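Side-chain contacts in Poly(A) RNA polymerase protein 2 (Saccharomyces cerevisiae, PDB 3NYB), which probably adds adenosine tails to RNAs as the poly(A) polymerase subunit of TRAMP, a nuclear complex of RNA surveillance: residues V164-Q169 with V216-F221; I190-S195 with L263-P268. The protein carries 1 engineered substitution. All blocks are in the same frame, centred on the assembly; numbering follows the deposited sequence.

Contact 1. Residues V164-Q169 with V216-F221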
ATOM      1  N   VAL A 164       4.689   1.573   0.722  1.00 28.46           N
ATOM      2  CA  VAL A 164       3.439   1.674  -0.021  1.00 18.25           C
ATOM      3  C   VAL A 164       3.638   1.318  -1.494  1.00 30.14           C
ATOM      4  O   VAL A 164       2.852   0.558  -2.073  1.00 28.41           O
ATOM      5  CB  VAL A 164       2.802   3.060   0.116  1.00 19.36           C
ATOM      6  CG1 VAL A 164       1.653   3.205  -0.849  1.00 18.73           C
ATOM      7  CG2 VAL A 164       2.314   3.266   1.545  1.00 20.47           C
ATOM      8  N   LEU A 165       4.702   1.839  -2.099  1.00 30.95           N
ATOM      9  CA  LEU A 165       4.968   1.515  -3.494  1.00 23.19           C
ATOM     10  C   LEU A 165       5.149   0.008  -3.692  1.00 23.38           C
ATOM     11  O   LEU A 165       4.566  -0.575  -4.593  1.00 28.70           O
ATOM     12  CB  LEU A 165       6.163   2.300  -4.021  1.00 31.25           C
ATOM     13  CG  LEU A 165       5.868   3.788  -4.214  1.00 37.05           C
ATOM     14  CD1 LEU A 165       7.134   4.554  -4.608  1.00 35.35           C
ATOM     15  CD2 LEU A 165       4.756   3.978  -5.238  1.00 18.46           C
ATOM     16  N   ILE A 166       5.933  -0.625  -2.830  1.00 29.90           N
ATOM     17  CA  ILE A 166       6.140  -2.067  -2.926  1.00 31.63           C
ATOM     18  C   ILE A 166       4.837  -2.846  -2.789  1.00 36.27           C
ATOM     19  O   ILE A 166       4.501  -3.675  -3.636  1.00 31.00           O
ATOM     20  CB  ILE A 166       7.115  -2.559  -1.864  1.00 33.00           C
ATOM     21  CG1 ILE A 166       8.422  -1.780  -1.955  1.00 28.87           C
ATOM     22  CG2 ILE A 166       7.384  -4.030  -2.052  1.00 41.51           C
ATOM     23  CD1 ILE A 166       9.156  -1.991  -3.246  1.00 23.17           C
ATOM     24  N   VAL A 167       4.106  -2.572  -1.715  1.00 34.80           N
ATOM     25  CA  VAL A 167       2.828  -3.221  -1.473  1.00 26.25           C
ATOM     26  C   VAL A 167       1.850  -2.934  -2.613  1.00 35.58           C
ATOM     27  O   VAL A 167       1.022  -3.780  -2.970  1.00 37.02           O
ATOM     28  CB  VAL A 167       2.212  -2.742  -0.148  1.00 28.11           C
ATOM     29  CG1 VAL A 167       0.983  -3.565   0.198  1.00 24.92           C
ATOM     30  CG2 VAL A 167       3.221  -2.841   0.964  1.00 28.59           C
ATOM     31  N   LYS A 168       1.939  -1.735  -3.180  1.00 35.75           N
ATOM     32  CA  LYS A 168       1.030  -1.352  -4.250  1.00 39.99           C
ATOM     33  C   LYS A 168       1.365  -2.203  -5.469  1.00 39.94           C
ATOM     34  O   LYS A 168       0.488  -2.836  -6.062  1.00 34.13           O
ATOM     35  CB  LYS A 168       1.161   0.140  -4.555  1.00 43.43           C
ATOM     36  CG  LYS A 168      -0.154   0.933  -4.507  1.00 41.21           C
ATOM     37  CD  LYS A 168       0.113   2.387  -4.115  1.00 42.96           C
ATOM     38  CE  LYS A 168      -1.119   3.278  -4.221  1.00 46.74           C
ATOM     39  NZ  LYS A 168      -1.583   3.452  -5.620  1.00 52.36           N
ATOM     40  N   GLN A 169       2.647  -2.242  -5.816  1.00 33.77           N
ATOM     41  CA  GLN A 169       3.112  -3.062  -6.928  1.00 25.62           C
ATOM     42  C   GLN A 169       2.719  -4.516  -6.725  1.00 35.05           C
ATOM     43  O   GLN A 169       2.150  -5.153  -7.609  1.00 29.69           O
ATOM     44  CB  GLN A 169       4.625  -2.966  -7.076  1.00 30.08           C
ATOM     45  CG  GLN A 169       5.189  -3.898  -8.141  1.00 25.55           C
ATOM     46  CD  GLN A 169       4.527  -3.701  -9.496  1.00 30.00           C
ATOM     47  OE1 GLN A 169       4.128  -2.594  -9.846  1.00 37.88           O
ATOM     48  NE2 GLN A 169       4.410  -4.779 -10.262  1.00 29.66           N
ATOM     49  N   VAL A 216      13.388  -5.676   6.502  1.00 39.47           N
ATOM     50  CA  VAL A 216      12.667  -6.412   7.538  1.00 38.10           C
ATOM     51  C   VAL A 216      11.232  -5.957   7.654  1.00 39.15           C
ATOM     52  O   VAL A 216      10.324  -6.774   7.732  1.00 47.48           O
ATOM     53  CB  VAL A 216      13.336  -6.320   8.943  1.00 54.87           C
ATOM     54  CG1 VAL A 216      14.409  -7.377   9.089  1.00 62.40           C
ATOM     55  CG2 VAL A 216      13.883  -4.912   9.231  1.00 29.08           C
ATOM     56  N   LEU A 217      11.028  -4.647   7.670  1.00 37.05           N
ATOM     57  CA  LEU A 217       9.689  -4.102   7.831  1.00 41.00           C
ATOM     58  C   LEU A 217       8.764  -4.571   6.709  1.00 48.90           C
ATOM     59  O   LEU A 217       7.581  -4.822   6.934  1.00 50.66           O
ATOM     60  CB  LEU A 217       9.757  -2.584   7.895  1.00 35.98           C
ATOM     61  CG  LEU A 217      10.721  -2.114   8.991  1.00 37.96           C
ATOM     62  CD1 LEU A 217      11.028  -0.631   8.863  1.00 41.37           C
ATOM     63  CD2 LEU A 217      10.172  -2.445  10.384  1.00 29.25           C
ATOM     64  N   LEU A 218       9.314  -4.711   5.504  1.00 44.77           N
ATOM     65  CA  LEU A 218       8.544  -5.217   4.376  1.00 34.21           C
ATOM     66  C   LEU A 218       8.065  -6.617   4.690  1.00 30.36           C
ATOM     67  O   LEU A 218       6.872  -6.914   4.641  1.00 35.93           O
ATOM     68  CB  LEU A 218       9.385  -5.214   3.101  1.00 33.12           C
ATOM     69  CG  LEU A 218       8.686  -5.240   1.730  1.00 34.60           C
ATOM     70  CD1 LEU A 218       9.054  -6.460   0.935  1.00 26.51           C
ATOM     71  CD2 LEU A 218       7.176  -5.100   1.830  1.00 33.13           C
ATOM     72  N   ILE A 219       9.003  -7.481   5.035  1.00 42.05           N
ATOM     73  CA  ILE A 219       8.648  -8.832   5.419  1.00 45.81           C
ATOM     74  C   ILE A 219       7.640  -8.821   6.561  1.00 41.76           C
ATOM     75  O   ILE A 219       6.575  -9.414   6.453  1.00 49.40           O
ATOM     76  CB  ILE A 219       9.886  -9.640   5.803  1.00 41.41           C
ATOM     77  CG1 ILE A 219      10.697  -9.960   4.549  1.00 37.18           C
ATOM     78  CG2 ILE A 219       9.482 -10.912   6.505  1.00 45.72           C
ATOM     79  CD1 ILE A 219      11.925 -10.759   4.820  1.00 36.55           C
ATOM     80  N   GLU A 220       7.963  -8.117   7.638  1.00 43.36           N
ATOM     81  CA  GLU A 220       7.087  -8.072   8.803  1.00 48.34           C
ATOM     82  C   GLU A 220       5.713  -7.468   8.501  1.00 48.52           C
ATOM     83  O   GLU A 220       4.727  -7.792   9.160  1.00 55.30           O
ATOM     84  CB  GLU A 220       7.768  -7.340   9.961  1.00 45.15           C
ATOM     85  CG  GLU A 220       9.058  -8.005  10.410  1.00 54.21           C
ATOM     86  CD  GLU A 220       9.841  -7.178  11.411  1.00 72.05           C
ATOM     87  OE1 GLU A 220       9.470  -6.013  11.658  1.00 74.96           O
ATOM     88  OE2 GLU A 220      10.835  -7.700  11.951  1.00 84.15           O
ATOM     89  N   PHE A 221       5.637  -6.595   7.506  1.00 41.23           N
ATOM     90  CA  PHE A 221       4.343  -6.075   7.101  1.00 43.53           C
ATOM     91  C   PHE A 221       3.471  -7.202   6.548  1.00 46.49           C
ATOM     92  O   PHE A 221       2.296  -7.308   6.884  1.00 38.44           O
ATOM     93  CB  PHE A 221       4.495  -4.959   6.063  1.00 39.08           C
ATOM     94  CG  PHE A 221       3.207  -4.597   5.367  1.00 36.86           C
ATOM     95  CD1 PHE A 221       2.429  -3.553   5.819  1.00 32.41           C
ATOM     96  CD2 PHE A 221       2.781  -5.301   4.253  1.00 41.57           C
ATOM     97  CE1 PHE A 221       1.244  -3.212   5.178  1.00 36.24           C
ATOM     98  CE2 PHE A 221       1.602  -4.965   3.611  1.00 41.24           C
ATOM     99  CZ  PHE A 221       0.834  -3.921   4.074  1.00 34.80           C
TER
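V167 and F221 reach for each other through matching first torsions: CG of F221 lies anti to its backbone N (chi1 167°) and carries the ring out from helix 214-228, while V167, at chi1 -172°, likewise places CG1 anti to the backbone N, projecting from helix 160-173. The two side chains arrive from opposite directions. CG1 of V167 comes within 3.7 Å of CE2 of F221, toward the outer end of the ring, and the other methyl, CG2, sits over one face, 4.2 Å from the ring centroid and 27° off the normal, a CH-pi contact. Both methyls lie on one side of the ring, CG1 farther out by CE2 and CZ, so the short, branched valine makes two contacts with the broad phenylalanine. One turn back on helix 214-228, L218 meets I166, the two side chains crossing at about a right angle. I166 offers its branch methyl: CG2 lies 4.0 Å from L218 CD2 and only slightly farther from CG and CD1, so it faces the leucine's fork. All four residues are buried and apolar, which fits a helix-helix interface whose nearest CA atoms, of I166 and L218, stay 8.3 Å apart. Were F221 cut back to an alanine, both V167 methyls would probably lose their aromatic partner and a gap open between the helices. Around this core, helix 186-198 touches V167 through I189 and F221 through V193, helix 17-31 covers I166 with I25 and F28, L218 rests on L296 of helix 282-304, and Y225 meets the F221 ring edge to face.

Contact 2. Residues I190-S195 with L263-P268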
ATOM      1  N   ILE A 190      -2.459   2.589   2.288  1.00 43.41           N
ATOM      2  CA  ILE A 190      -1.658   3.562   3.017  1.00 36.48           C
ATOM      3  C   ILE A 190      -1.859   3.396   4.511  1.00 36.73           C
ATOM      4  O   ILE A 190      -0.895   3.362   5.279  1.00 41.27           O
ATOM      5  CB  ILE A 190      -2.024   4.989   2.629  1.00 34.43           C
ATOM      6  CG1 ILE A 190      -1.921   5.152   1.115  1.00 39.57           C
ATOM      7  CG2 ILE A 190      -1.121   5.970   3.331  1.00 24.96           C
ATOM      8  CD1 ILE A 190      -2.165   6.572   0.643  1.00 45.76           C
ATOM      9  N   CYS A 191      -3.120   3.278   4.914  1.00 37.96           N
ATOM     10  CA  CYS A 191      -3.453   3.075   6.320  1.00 47.82           C
ATOM     11  C   CYS A 191      -2.716   1.890   6.940  1.00 49.67           C
ATOM     12  O   CYS A 191      -2.051   2.039   7.965  1.00 59.94           O
ATOM     13  CB  CYS A 191      -4.958   2.903   6.510  1.00 41.61           C
ATOM     14  SG  CYS A 191      -5.415   2.753   8.232  1.00 69.43           S
ATOM     15  N   LEU A 192      -2.837   0.718   6.322  1.00 39.70           N
ATOM     16  CA  LEU A 192      -2.221  -0.497   6.855  1.00 38.33           C
ATOM     17  C   LEU A 192      -0.736  -0.329   7.111  1.00 41.48           C
ATOM     18  O   LEU A 192      -0.234  -0.675   8.177  1.00 45.62           O
ATOM     19  CB  LEU A 192      -2.424  -1.670   5.903  1.00 36.55           C
ATOM     20  CG  LEU A 192      -3.850  -2.120   5.620  1.00 36.33           C
ATOM     21  CD1 LEU A 192      -3.824  -3.205   4.554  1.00 30.36           C
ATOM     22  CD2 LEU A 192      -4.545  -2.599   6.884  1.00 29.58           C
ATOM     23  N   VAL A 193      -0.031   0.189   6.117  1.00 40.61           N
ATOM     24  CA  VAL A 193       1.395   0.405   6.242  1.00 31.08           C
ATOM     25  C   VAL A 193       1.655   1.404   7.354  1.00 39.94           C
ATOM     26  O   VAL A 193       2.465   1.163   8.241  1.00 44.78           O
ATOM     27  CB  VAL A 193       1.981   0.932   4.932  1.00 24.01           C
ATOM     28  CG1 VAL A 193       3.491   1.076   5.028  1.00 27.96           C
ATOM     29  CG2 VAL A 193       1.628  -0.000   3.816  1.00 19.75           C
ATOM     30  N   PHE A 194       0.953   2.528   7.304  1.00 36.25           N
ATOM     31  CA  PHE A 194       1.149   3.581   8.284  1.00 31.72           C
ATOM     32  C   PHE A 194       0.988   3.037   9.698  1.00 43.89           C
ATOM     33  O   PHE A 194       1.866   3.208  10.544  1.00 47.27           O
ATOM     34  CB  PHE A 194       0.171   4.723   8.042  1.00 31.95           C
ATOM     35  CG  PHE A 194       0.126   5.728   9.158  1.00 46.25           C
ATOM     36  CD1 PHE A 194       1.278   6.382   9.565  1.00 60.07           C
ATOM     37  CD2 PHE A 194      -1.072   6.027   9.791  1.00 46.38           C
ATOM     38  CE1 PHE A 194       1.238   7.306  10.587  1.00 60.53           C
ATOM     39  CE2 PHE A 194      -1.120   6.946  10.807  1.00 54.65           C
ATOM     40  CZ  PHE A 194       0.036   7.590  11.207  1.00 61.00           C
ATOM     41  N   SER A 195      -0.139   2.376   9.945  1.00 37.15           N
ATOM     42  CA  SER A 195      -0.398   1.784  11.238  1.00 46.90           C
ATOM     43  C   SER A 195       0.777   0.903  11.645  1.00 57.57           C
ATOM     44  O   SER A 195       1.434   1.152  12.663  1.00 57.77           O
ATOM     45  CB  SER A 195      -1.679   0.962  11.189  1.00 55.69           C
ATOM     46  OG  SER A 195      -1.693  -0.005  12.222  1.00 69.62           O
ATOM     47  N   LEU A 263     -12.102  -6.423   6.158  1.00 62.13           N
ATOM     48  CA  LEU A 263     -11.271  -5.345   6.665  1.00 53.09           C
ATOM     49  C   LEU A 263     -12.134  -4.188   7.144  1.00 58.20           C
ATOM     50  O   LEU A 263     -13.015  -3.729   6.423  1.00 61.23           O
ATOM     51  CB  LEU A 263     -10.344  -4.852   5.563  1.00 44.08           C
ATOM     52  CG  LEU A 263      -8.961  -4.349   5.968  1.00 38.22           C
ATOM     53  CD1 LEU A 263      -8.448  -3.366   4.922  1.00 45.19           C
ATOM     54  CD2 LEU A 263      -9.000  -3.701   7.330  1.00 41.58           C
ATOM     55  N   ALA A 264     -11.875  -3.717   8.361  1.00 58.97           N
ATOM     56  CA  ALA A 264     -12.614  -2.590   8.920  1.00 52.11           C
ATOM     57  C   ALA A 264     -11.679  -1.463   9.315  1.00 48.19           C
ATOM     58  O   ALA A 264     -10.934  -1.562  10.289  1.00 52.29           O
ATOM     59  CB  ALA A 264     -13.426  -3.029  10.106  1.00 43.01           C
ATOM     60  N   ILE A 265     -11.720  -0.392   8.540  1.00 42.32           N
ATOM     61  CA  ILE A 265     -10.907   0.777   8.805  1.00 39.91           C
ATOM     62  C   ILE A 265     -11.842   1.970   8.914  1.00 47.44           C
ATOM     63  O   ILE A 265     -12.675   2.196   8.033  1.00 48.60           O
ATOM     64  CB  ILE A 265      -9.873   1.007   7.685  1.00 35.53           C
ATOM     65  CG1 ILE A 265      -8.832  -0.100   7.689  1.00 39.68           C
ATOM     66  CG2 ILE A 265      -9.183   2.338   7.857  1.00 40.02           C
ATOM     67  CD1 ILE A 265      -7.926  -0.068   6.485  1.00 39.69           C
ATOM     68  N   GLN A 266     -11.709   2.719  10.005  1.00 47.00           N
ATOM     69  CA  GLN A 266     -12.609   3.828  10.295  1.00 54.88           C
ATOM     70  C   GLN A 266     -12.485   4.962   9.285  1.00 54.52           C
ATOM     71  O   GLN A 266     -11.400   5.521   9.093  1.00 55.60           O
ATOM     72  CB  GLN A 266     -12.356   4.354  11.706  1.00 60.19           C
ATOM     73  CG  GLN A 266     -13.470   5.220  12.247  1.00 65.81           C
ATOM     74  CD  GLN A 266     -13.448   5.306  13.754  1.00 63.87           C
ATOM     75  OE1 GLN A 266     -12.444   5.709  14.350  1.00 67.97           O
ATOM     76  NE2 GLN A 266     -14.559   4.929  14.386  1.00 51.73           N
ATOM     77  N   ASP A 267     -13.602   5.298   8.644  1.00 58.26           N
ATOM     78  CA  ASP A 267     -13.631   6.374   7.659  1.00 62.21           C
ATOM     79  C   ASP A 267     -13.284   7.702   8.324  1.00 68.76           C
ATOM     80  O   ASP A 267     -13.978   8.133   9.242  1.00 80.51           O
ATOM     81  CB  ASP A 267     -15.011   6.453   7.001  1.00 63.68           C
ATOM     82  CG  ASP A 267     -15.023   7.335   5.768  1.00 68.86           C
ATOM     83  OD1 ASP A 267     -14.035   8.073   5.553  1.00 71.48           O
ATOM     84  OD2 ASP A 267     -16.024   7.288   5.013  1.00 66.59           O
ATOM     85  N   PRO A 268     -12.204   8.355   7.865  1.00 60.19           N
ATOM     86  CA  PRO A 268     -11.731   9.593   8.495  1.00 53.89           C
ATOM     87  C   PRO A 268     -12.735  10.731   8.448  1.00 65.55           C
ATOM     88  O   PRO A 268     -12.630  11.653   9.246  1.00 68.89           O
ATOM     89  CB  PRO A 268     -10.514   9.971   7.652  1.00 43.77           C
ATOM     90  CG  PRO A 268     -10.063   8.723   7.052  1.00 46.96           C
ATOM     91  CD  PRO A 268     -11.302   7.918   6.789  1.00 55.08           C
TER
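The central domain of this Cid1-like polymerase is largely helical, and here one of its helices, 186-198, packs on the extended segment 263-268, which is bonded through its backbone to L236 of strand 234-238 and to I275 and N273 farther along the chain. C191 and L192 on the helix face I265 and L263, whose side chains, two residues apart on an extended chain, both turn toward the helix. I265 occupies the middle of the contact and uses two ends: its branch methyl CG2 approaches the sulfur of C191, while CD1, at the end of the longer arm, reaches both SG and CB of C191, each at 4.2 Å, and also CD2 of L192. The short cysteine sets a polarisable sulfur against these methyls; the nearest CA pair, C191 and I265, is 8.2 Å apart. The longer leucines reach across with their terminal methyls: L192 CD2 lies 4.2 Å from I265 CD1 and 4.4 Å from L263 CD1. L236 touches both C191 and I265, so the short two-stranded sheet 234-238/243-247 adjoins the same apolar patch. The backbone carbonyl of L192 accepts a hydrogen bond from Y225 OH. With chi1 at -176°, C191 holds SG anti to its backbone N, and the sulfur comes to 3.8 Å from CG2 of I265.

In the fold
Both contacts are buried and apolar, and they share helix 186-198 as a neighbour: it supplies one side of contact 2 and touches both helices of contact 1. The two contacts meet directly, CE1 of F221 lying 3.5 Å from CG2 of V193, while V164 also reaches that valine methyl. Contact 1 joins two helices and includes an aromatic face; contact 2 sets a helix against an extended chain and depends on aliphatic groups and a sulfur. Their surroundings differ too: beside contact 1, E220 makes a salt bridge to R26 of the Protein AIR2 chain, whereas contact 2 has no neighbour from that chain and borders the small two-stranded sheet.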